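Local structure of beta-ketoacyl-[acyl-carrier-protein] synthase FabY (Pseudomonas aeruginosa, 4CW4) at residues A[379-385]-A[571-575]; A[351-355]-A[468-473]. The protein condenses acetyl-CoA with malonyl-ACP to form beta-acetoacetyl-ACP, the primer that starts fatty acid biosynthesis. All blocks are in the same frame, centred on the assembly; numbering follows the deposited sequence.

Interaction 1 (A[379-385]-A[571-575])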
ATOM      1  N   LEU A 379      11.999  -8.384  28.804  1.00 11.87           N
ATOM      2  CA  LEU A 379      12.540  -8.861  30.075  1.00 13.42           C
ATOM      3  C   LEU A 379      12.809  -7.679  31.010  1.00 13.19           C
ATOM      4  O   LEU A 379      12.421  -7.681  32.178  1.00 13.12           O
ATOM      5  CB  LEU A 379      13.842  -9.637  29.816  1.00 16.17           C
ATOM      6  CG  LEU A 379      14.390 -10.484  30.967  1.00 17.59           C
ATOM      7  CD1 LEU A 379      13.647 -11.830  31.041  1.00 18.25           C
ATOM      8  CD2 LEU A 379      15.900 -10.686  30.818  1.00 19.07           C
ATOM      9  N   ARG A 380      13.480  -6.666  30.468  1.00 12.74           N
ATOM     10  CA  ARG A 380      13.821  -5.466  31.216  1.00 13.40           C
ATOM     11  C   ARG A 380      12.593  -4.741  31.784  1.00 13.89           C
ATOM     12  O   ARG A 380      12.628  -4.253  32.908  1.00 14.29           O
ATOM     13  CB  ARG A 380      14.632  -4.496  30.338  1.00 14.91           C
ATOM     14  CG  ARG A 380      15.259  -3.376  31.135  1.00 16.30           C
ATOM     15  CD  ARG A 380      15.655  -2.176  30.305  1.00 16.48           C
ATOM     16  NE  ARG A 380      16.368  -2.524  29.091  1.00 17.42           N
ATOM     17  CZ  ARG A 380      16.521  -1.693  28.062  1.00 18.16           C
ATOM     18  NH1 ARG A 380      16.030  -0.463  28.109  1.00 18.61           N
ATOM     19  NH2 ARG A 380      17.168  -2.093  26.983  1.00 19.87           N
ATOM     20  N   LEU A 381      11.513  -4.684  31.011  1.00 12.91           N
ATOM     21  CA  LEU A 381      10.355  -3.876  31.376  1.00 12.10           C
ATOM     22  C   LEU A 381       9.293  -4.650  32.118  1.00 11.44           C
ATOM     23  O   LEU A 381       8.324  -4.057  32.584  1.00 13.30           O
ATOM     24  CB  LEU A 381       9.697  -3.266  30.143  1.00 12.53           C
ATOM     25  CG  LEU A 381      10.557  -2.322  29.313  1.00 14.50           C
ATOM     26  CD1 LEU A 381       9.725  -1.755  28.164  1.00 16.33           C
ATOM     27  CD2 LEU A 381      11.144  -1.217  30.166  1.00 17.54           C
ATOM     28  N   GLY A 382       9.463  -5.962  32.244  1.00 11.95           N
ATOM     29  CA  GLY A 382       8.411  -6.769  32.839  1.00 11.67           C
ATOM     30  C   GLY A 382       7.169  -6.870  31.941  1.00 10.76           C
ATOM     31  O   GLY A 382       6.043  -7.040  32.444  1.00 11.70           O
ATOM     32  N   ALA A 383       7.350  -6.749  30.630  1.00 10.73           N
ATOM     33  CA  ALA A 383       6.236  -6.849  29.686  1.00  9.98           C
ATOM     34  C   ALA A 383       5.684  -8.266  29.686  1.00 10.69           C
ATOM     35  O   ALA A 383       6.438  -9.248  29.765  1.00 11.94           O
ATOM     36  CB  ALA A 383       6.700  -6.503  28.289  1.00 10.21           C
ATOM     37  N   ASP A 384       4.370  -8.377  29.617  1.00 10.73           N
ATOM     38  CA  ASP A 384       3.750  -9.673  29.547  1.00 10.90           C
ATOM     39  C   ASP A 384       4.042 -10.301  28.189  1.00 11.32           C
ATOM     40  O   ASP A 384       4.424  -9.627  27.229  1.00 13.05           O
ATOM     41  CB  ASP A 384       2.221  -9.554  29.772  1.00 11.25           C
ATOM     42  CG  ASP A 384       1.601 -10.797  30.399  1.00 12.06           C
ATOM     43  OD1 ASP A 384       2.241 -11.870  30.447  1.00 12.79           O
ATOM     44  OD2 ASP A 384       0.443 -10.699  30.849  1.00 12.37           O
ATOM     45  N   ILE A 385       3.848 -11.611  28.114  1.00 11.32           N
ATOM     46  CA  ILE A 385       4.056 -12.345  26.882  1.00 12.62           C
ATOM     47  C   ILE A 385       2.798 -13.121  26.539  1.00 11.52           C
ATOM     48  O   ILE A 385       2.389 -14.014  27.273  1.00 13.19           O
ATOM     49  CB  ILE A 385       5.283 -13.278  26.988  1.00 17.40           C
ATOM     50  CG1 ILE A 385       6.560 -12.427  27.083  1.00 19.80           C
ATOM     51  CG2 ILE A 385       5.371 -14.204  25.774  1.00 18.25           C
ATOM     52  CD1 ILE A 385       7.807 -13.205  27.474  1.00 22.86           C
ATOM     53  N   TYR A 571      12.392 -10.354  36.179  1.00 13.72           N
ATOM     54  CA  TYR A 571      11.330 -10.096  35.201  1.00 12.67           C
ATOM     55  C   TYR A 571       9.952 -10.464  35.755  1.00 12.09           C
ATOM     56  O   TYR A 571       9.003  -9.687  35.655  1.00 12.30           O
ATOM     57  CB  TYR A 571      11.630 -10.882  33.935  1.00 11.40           C
ATOM     58  CG  TYR A 571      10.461 -11.080  33.004  1.00 11.32           C
ATOM     59  CD1 TYR A 571       9.939 -10.023  32.269  1.00 10.77           C
ATOM     60  CD2 TYR A 571       9.880 -12.319  32.859  1.00 11.91           C
ATOM     61  CE1 TYR A 571       8.869 -10.210  31.414  1.00 11.86           C
ATOM     62  CE2 TYR A 571       8.817 -12.513  32.019  1.00 12.05           C
ATOM     63  CZ  TYR A 571       8.315 -11.452  31.295  1.00 10.82           C
ATOM     64  OH  TYR A 571       7.261 -11.670  30.449  1.00 11.56           O
ATOM     65  N   VAL A 572       9.854 -11.626  36.387  1.00 12.14           N
ATOM     66  CA  VAL A 572       8.572 -12.069  36.948  1.00 12.30           C
ATOM     67  C   VAL A 572       8.043 -11.075  37.971  1.00 12.66           C
ATOM     68  O   VAL A 572       6.844 -10.771  37.993  1.00 12.42           O
ATOM     69  CB  VAL A 572       8.690 -13.475  37.569  1.00 13.20           C
ATOM     70  CG1 VAL A 572       7.516 -13.793  38.515  1.00 13.64           C
ATOM     71  CG2 VAL A 572       8.762 -14.504  36.459  1.00 14.04           C
ATOM     72  N   GLU A 573       8.933 -10.557  38.813  1.00 12.61           N
ATOM     73  CA  GLU A 573       8.504  -9.566  39.788  1.00 12.70           C
ATOM     74  C   GLU A 573       7.939  -8.302  39.120  1.00 12.25           C
ATOM     75  O   GLU A 573       6.886  -7.805  39.522  1.00 13.03           O
ATOM     76  CB  GLU A 573       9.645  -9.197  40.729  1.00 14.25           C
ATOM     77  CG  GLU A 573      10.071 -10.323  41.645  1.00 16.94           C
ATOM     78  CD  GLU A 573       8.919 -10.921  42.406  1.00 18.68           C
ATOM     79  OE1 GLU A 573       8.476 -10.257  43.362  1.00 21.23           O
ATOM     80  OE2 GLU A 573       8.437 -12.022  42.034  1.00 17.44           O
ATOM     81  N   LYS A 574       8.646  -7.758  38.131  1.00 13.13           N
ATOM     82  CA  LYS A 574       8.166  -6.556  37.445  1.00 12.53           C
ATOM     83  C   LYS A 574       6.863  -6.851  36.717  1.00 12.46           C
ATOM     84  O   LYS A 574       5.954  -6.016  36.681  1.00 13.27           O
ATOM     85  CB  LYS A 574       9.192  -6.061  36.430  1.00 13.85           C
ATOM     86  CG  LYS A 574      10.447  -5.469  37.035  1.00 16.91           C
ATOM     87  CD  LYS A 574      11.387  -4.990  35.952  1.00 19.57           C
ATOM     88  CE  LYS A 574      12.751  -4.636  36.503  1.00 23.12           C
ATOM     89  NZ  LYS A 574      13.786  -4.554  35.413  1.00 25.39           N
ATOM     90  N   ARG A 575       6.743  -8.059  36.184  1.00 10.53           N
ATOM     91  CA  ARG A 575       5.566  -8.411  35.429  1.00 11.31           C
ATOM     92  C   ARG A 575       4.317  -8.520  36.307  1.00 12.31           C
ATOM     93  O   ARG A 575       3.199  -8.327  35.807  1.00 12.26           O
ATOM     94  CB  ARG A 575       5.807  -9.697  34.655  1.00 11.20           C
ATOM     95  CG  ARG A 575       4.611 -10.138  33.823  1.00 11.52           C
ATOM     96  CD  ARG A 575       4.982 -11.266  32.917  1.00 12.68           C
ATOM     97  NE  ARG A 575       5.059 -12.537  33.616  1.00 13.66           N
ATOM     98  CZ  ARG A 575       5.268 -13.693  32.998  1.00 13.52           C
ATOM     99  NH1 ARG A 575       5.491 -13.714  31.695  1.00 14.35           N
ATOM    100  NH2 ARG A 575       5.240 -14.820  33.670  1.00 14.60           N
TER
HETATM  101  O   HOH W   1      13.553  -7.428  34.757  1.00 15.27           O
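Tyr571 reaches from its helix into the turn that ends helix 375-381. CB meets a branch of Leu379, whose CD1 lies 3.7 Å from Tyr571 CB. With CG anti to the backbone N (chi1 162°), the ring then runs along the turn: CD1 comes up to the Leu379 carbonyl, CE1 passes Gly382 CA, and the edge beyond it receives Ala383 O in the ring plane. At the tip, Tyr571 OH donates a short 2.6 Å hydrogen bond to Ala383 O, in the carbonyl plane with a C=O...O angle of 158°. Ile385 CD1 packs beside the same hydroxyl, 3.4 Å from Tyr571 OH.

One turn on, Lys574 stretches its extended chain back past Gly382 until NZ donates to Arg380 O at 2.8 Å; a water links NZ to Leu379 O as well. Gly382 lets the backbones close in, and its O takes a CA-H...O contact from Arg575 CA at 3.3 Å. Arg575 NH1 and Asp384 OD1 form a long salt bridge, 3.9 Å, with the oxygen well out of the guanidinium plane; NH1 also pairs with Glu556, and OD1 with Arg579. The arrangement is a Schellman C-terminus, closed by Gly382 at positive phi, docked on the long helix 565-590.

Interaction 2 (A[351-355]-A[468-473]); sequences ASRPF and VTAVKA
Ser352 makes the one direct hydrogen bond between the two segments: its OG donates to Lys472 O over 2.8 Å. The hydroxyl does not come in on a lone pair. It sits above the carbonyl plane, 62° out of it, with a C=O...O angle of only 111°, so it leans over the carbonyl. An OG anti to the backbone N (chi1 -170°) carries the hydroxyl there, and the same approach brings Ser352 CB to 3.3 Å from Lys472 O. A second polar link runs through water: one molecule accepts from Ser352 N and lies 3.0 Å from Ala473 O, to which it can donate, which ties the loop backbone to Ala473. Within 468-473 itself, Ala473 N bonds back to Ala470 O.

The apolar contacts follow along the loop. Pro354 lays one side of its ring against two alanine methyls, with its CB 3.5 Å from Ala470 CB and its CD 3.6 Å from Ala473 CB, while CG spans the gap between these methyls. Further along, Phe355 CE2 meets Val468 CG1 at 4.2 Å, a looser touch in which the two side chains cross at about a right angle.

Charge enters through Lys472, whose ammonium turns away from the loop: its NZ bonds to His439 O, and its side chain lies about 4 Å from those of His439 and His477, both predicted active-site residues. Through its bond to Lys472 O, Ser352 grips the backbone of a lysine that borders the predicted catalytic histidines of this ketosynthase. Ser352 O also bonds to Thr504. Around the contact, Phe355 packs on helix 444-461, Lys472 touches helix 482-496, and strand 466-469 lies between strands 434-437 and 517-519, so the loop before strand 366-374 covers the strand-to-helix passage.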
ATOM      1  N   ALA A 351     -23.854 -16.617   6.888  1.00 10.83           N
ATOM      2  CA  ALA A 351     -23.403 -16.318   5.527  1.00 10.94           C
ATOM      3  C   ALA A 351     -22.001 -16.865   5.259  1.00 10.59           C
ATOM      4  O   ALA A 351     -21.670 -17.200   4.123  1.00 10.19           O
ATOM      5  CB  ALA A 351     -23.438 -14.837   5.254  1.00 11.20           C
ATOM      6  N   SER A 352     -21.195 -16.932   6.310  1.00  9.97           N
ATOM      7  CA  SER A 352     -19.804 -17.359   6.207  1.00  9.87           C
ATOM      8  C   SER A 352     -19.631 -18.768   6.776  1.00  8.97           C
ATOM      9  O   SER A 352     -19.733 -18.989   7.991  1.00  9.88           O
ATOM     10  CB  SER A 352     -18.900 -16.364   6.915  1.00  9.68           C
ATOM     11  OG  SER A 352     -17.542 -16.651   6.631  1.00 10.00           O
ATOM     12  N   ARG A 353     -19.378 -19.704   5.861  1.00  9.30           N
ATOM     13  CA  ARG A 353     -19.387 -21.147   6.116  1.00 10.06           C
ATOM     14  C   ARG A 353     -18.085 -21.809   5.634  1.00  9.75           C
ATOM     15  O   ARG A 353     -18.099 -22.592   4.680  1.00 10.20           O
ATOM     16  CB  ARG A 353     -20.581 -21.769   5.362  1.00 10.62           C
ATOM     17  CG  ARG A 353     -21.932 -21.414   5.958  1.00 10.98           C
ATOM     18  CD  ARG A 353     -23.049 -21.556   4.910  1.00 12.44           C
ATOM     19  NE  ARG A 353     -24.406 -21.337   5.408  1.00 13.08           N
ATOM     20  CZ  ARG A 353     -25.258 -22.296   5.768  1.00 14.09           C
ATOM     21  NH1 ARG A 353     -24.892 -23.579   5.741  1.00 14.78           N
ATOM     22  NH2 ARG A 353     -26.485 -21.969   6.165  1.00 15.31           N
ATOM     23  N   PRO A 354     -16.942 -21.409   6.203  1.00  9.70           N
ATOM     24  CA  PRO A 354     -15.661 -22.012   5.792  1.00  9.94           C
ATOM     25  C   PRO A 354     -15.716 -23.542   5.813  1.00 10.00           C
ATOM     26  O   PRO A 354     -16.176 -24.113   6.784  1.00 10.07           O
ATOM     27  CB  PRO A 354     -14.673 -21.491   6.845  1.00  9.64           C
ATOM     28  CG  PRO A 354     -15.312 -20.263   7.410  1.00 10.70           C
ATOM     29  CD  PRO A 354     -16.798 -20.546   7.379  1.00 10.19           C
ATOM     30  N   PHE A 355     -15.256 -24.166   4.734  1.00 10.37           N
ATOM     31  CA  PHE A 355     -15.159 -25.622   4.603  1.00 10.21           C
ATOM     32  C   PHE A 355     -16.489 -26.367   4.551  1.00 11.50           C
ATOM     33  O   PHE A 355     -16.487 -27.582   4.447  1.00 11.56           O
ATOM     34  CB  PHE A 355     -14.211 -26.205   5.656  1.00 10.08           C
ATOM     35  CG  PHE A 355     -12.818 -25.654   5.531  1.00 10.19           C
ATOM     36  CD1 PHE A 355     -12.011 -26.000   4.460  1.00 11.13           C
ATOM     37  CD2 PHE A 355     -12.353 -24.740   6.443  1.00 11.06           C
ATOM     38  CE1 PHE A 355     -10.764 -25.432   4.309  1.00 10.88           C
ATOM     39  CE2 PHE A 355     -11.098 -24.185   6.314  1.00 11.71           C
ATOM     40  CZ  PHE A 355     -10.292 -24.540   5.250  1.00 11.34           C
ATOM     41  N   VAL A 468      -7.969 -27.581  12.764  1.00 10.99           N
ATOM     42  CA  VAL A 468      -8.208 -26.421  11.913  1.00 11.02           C
ATOM     43  C   VAL A 468      -9.367 -25.586  12.456  1.00 10.91           C
ATOM     44  O   VAL A 468     -10.420 -26.115  12.819  1.00 12.11           O
ATOM     45  CB  VAL A 468      -8.535 -26.866  10.457  1.00 12.13           C
ATOM     46  CG1 VAL A 468      -8.913 -25.679   9.574  1.00 12.86           C
ATOM     47  CG2 VAL A 468      -7.383 -27.638   9.846  1.00 12.85           C
ATOM     48  N   THR A 469      -9.175 -24.272  12.492  1.00 10.04           N
ATOM     49  CA  THR A 469     -10.215 -23.334  12.874  1.00 10.26           C
ATOM     50  C   THR A 469     -10.273 -22.221  11.819  1.00  9.81           C
ATOM     51  O   THR A 469      -9.330 -22.047  11.053  1.00 10.78           O
ATOM     52  CB  THR A 469      -9.968 -22.799  14.300  1.00 11.85           C
ATOM     53  OG1 THR A 469     -11.087 -22.010  14.746  1.00 11.88           O
ATOM     54  CG2 THR A 469      -8.681 -21.989  14.392  1.00 11.60           C
ATOM     55  N   ALA A 470     -11.401 -21.510  11.754  1.00 10.12           N
ATOM     56  CA  ALA A 470     -11.642 -20.524  10.695  1.00 10.06           C
ATOM     57  C   ALA A 470     -12.388 -19.298  11.229  1.00  9.73           C
ATOM     58  O   ALA A 470     -13.598 -19.297  11.369  1.00  9.88           O
ATOM     59  CB  ALA A 470     -12.406 -21.168   9.548  1.00 10.50           C
ATOM     60  N   VAL A 471     -11.624 -18.263  11.557  1.00  8.94           N
ATOM     61  CA  VAL A 471     -12.176 -17.112  12.254  1.00  8.51           C
ATOM     62  C   VAL A 471     -13.221 -16.377  11.400  1.00  8.72           C
ATOM     63  O   VAL A 471     -14.113 -15.728  11.943  1.00  8.92           O
ATOM     64  CB  VAL A 471     -11.060 -16.139  12.694  1.00  9.64           C
ATOM     65  CG1 VAL A 471     -10.546 -15.328  11.494  1.00 10.66           C
ATOM     66  CG2 VAL A 471     -11.535 -15.235  13.828  1.00  9.28           C
ATOM     67  N   LYS A 472     -13.127 -16.491  10.073  1.00  8.47           N
ATOM     68  CA  LYS A 472     -14.058 -15.768   9.191  1.00  9.36           C
ATOM     69  C   LYS A 472     -15.489 -16.277   9.322  1.00  9.49           C
ATOM     70  O   LYS A 472     -16.436 -15.593   8.928  1.00  9.86           O
ATOM     71  CB  LYS A 472     -13.609 -15.828   7.727  1.00  8.95           C
ATOM     72  CG  LYS A 472     -12.290 -15.090   7.449  1.00  8.25           C
ATOM     73  CD  LYS A 472     -11.848 -15.236   5.997  1.00  9.36           C
ATOM     74  CE  LYS A 472     -10.505 -14.555   5.720  1.00  9.90           C
ATOM     75  NZ  LYS A 472      -9.406 -15.119   6.549  1.00  9.84           N
ATOM     76  N   ALA A 473     -15.671 -17.467   9.887  1.00  8.86           N
ATOM     77  CA  ALA A 473     -17.025 -17.942  10.165  1.00  8.56           C
ATOM     78  C   ALA A 473     -17.750 -16.984  11.110  1.00  8.78           C
ATOM     79  O   ALA A 473     -18.974 -16.783  11.011  1.00  9.24           O
ATOM     80  CB  ALA A 473     -16.970 -19.330  10.785  1.00  9.19           C
TER
HETATM   81  O   HOH W   2     -21.329 -16.283   9.205  1.00 11.06           O

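In the fold
From the N terminus, the chain first reaches 351-355, in the loop between helix 334-341 and strand 366-374, and then 379-385, at the end of helix 375-381. Next comes 468-473, which closes interaction 2 after 112 intervening residues; 571-575 closes interaction 1 after 185. The segments alternate, so the two loops cross. Interaction 2 is buried, its centre about 16 Å from the centre of the chain, and joins the two halves of the ketosynthase near its predicted active-site histidines. Interaction 1, its centre about 28 Å from the centre of the chain, fastens the long helix 565-590, late in the chain, to the turn after helix 375-381, away from the active site. The nearest atoms of interactions 1 and 2 are about 19 Å apart.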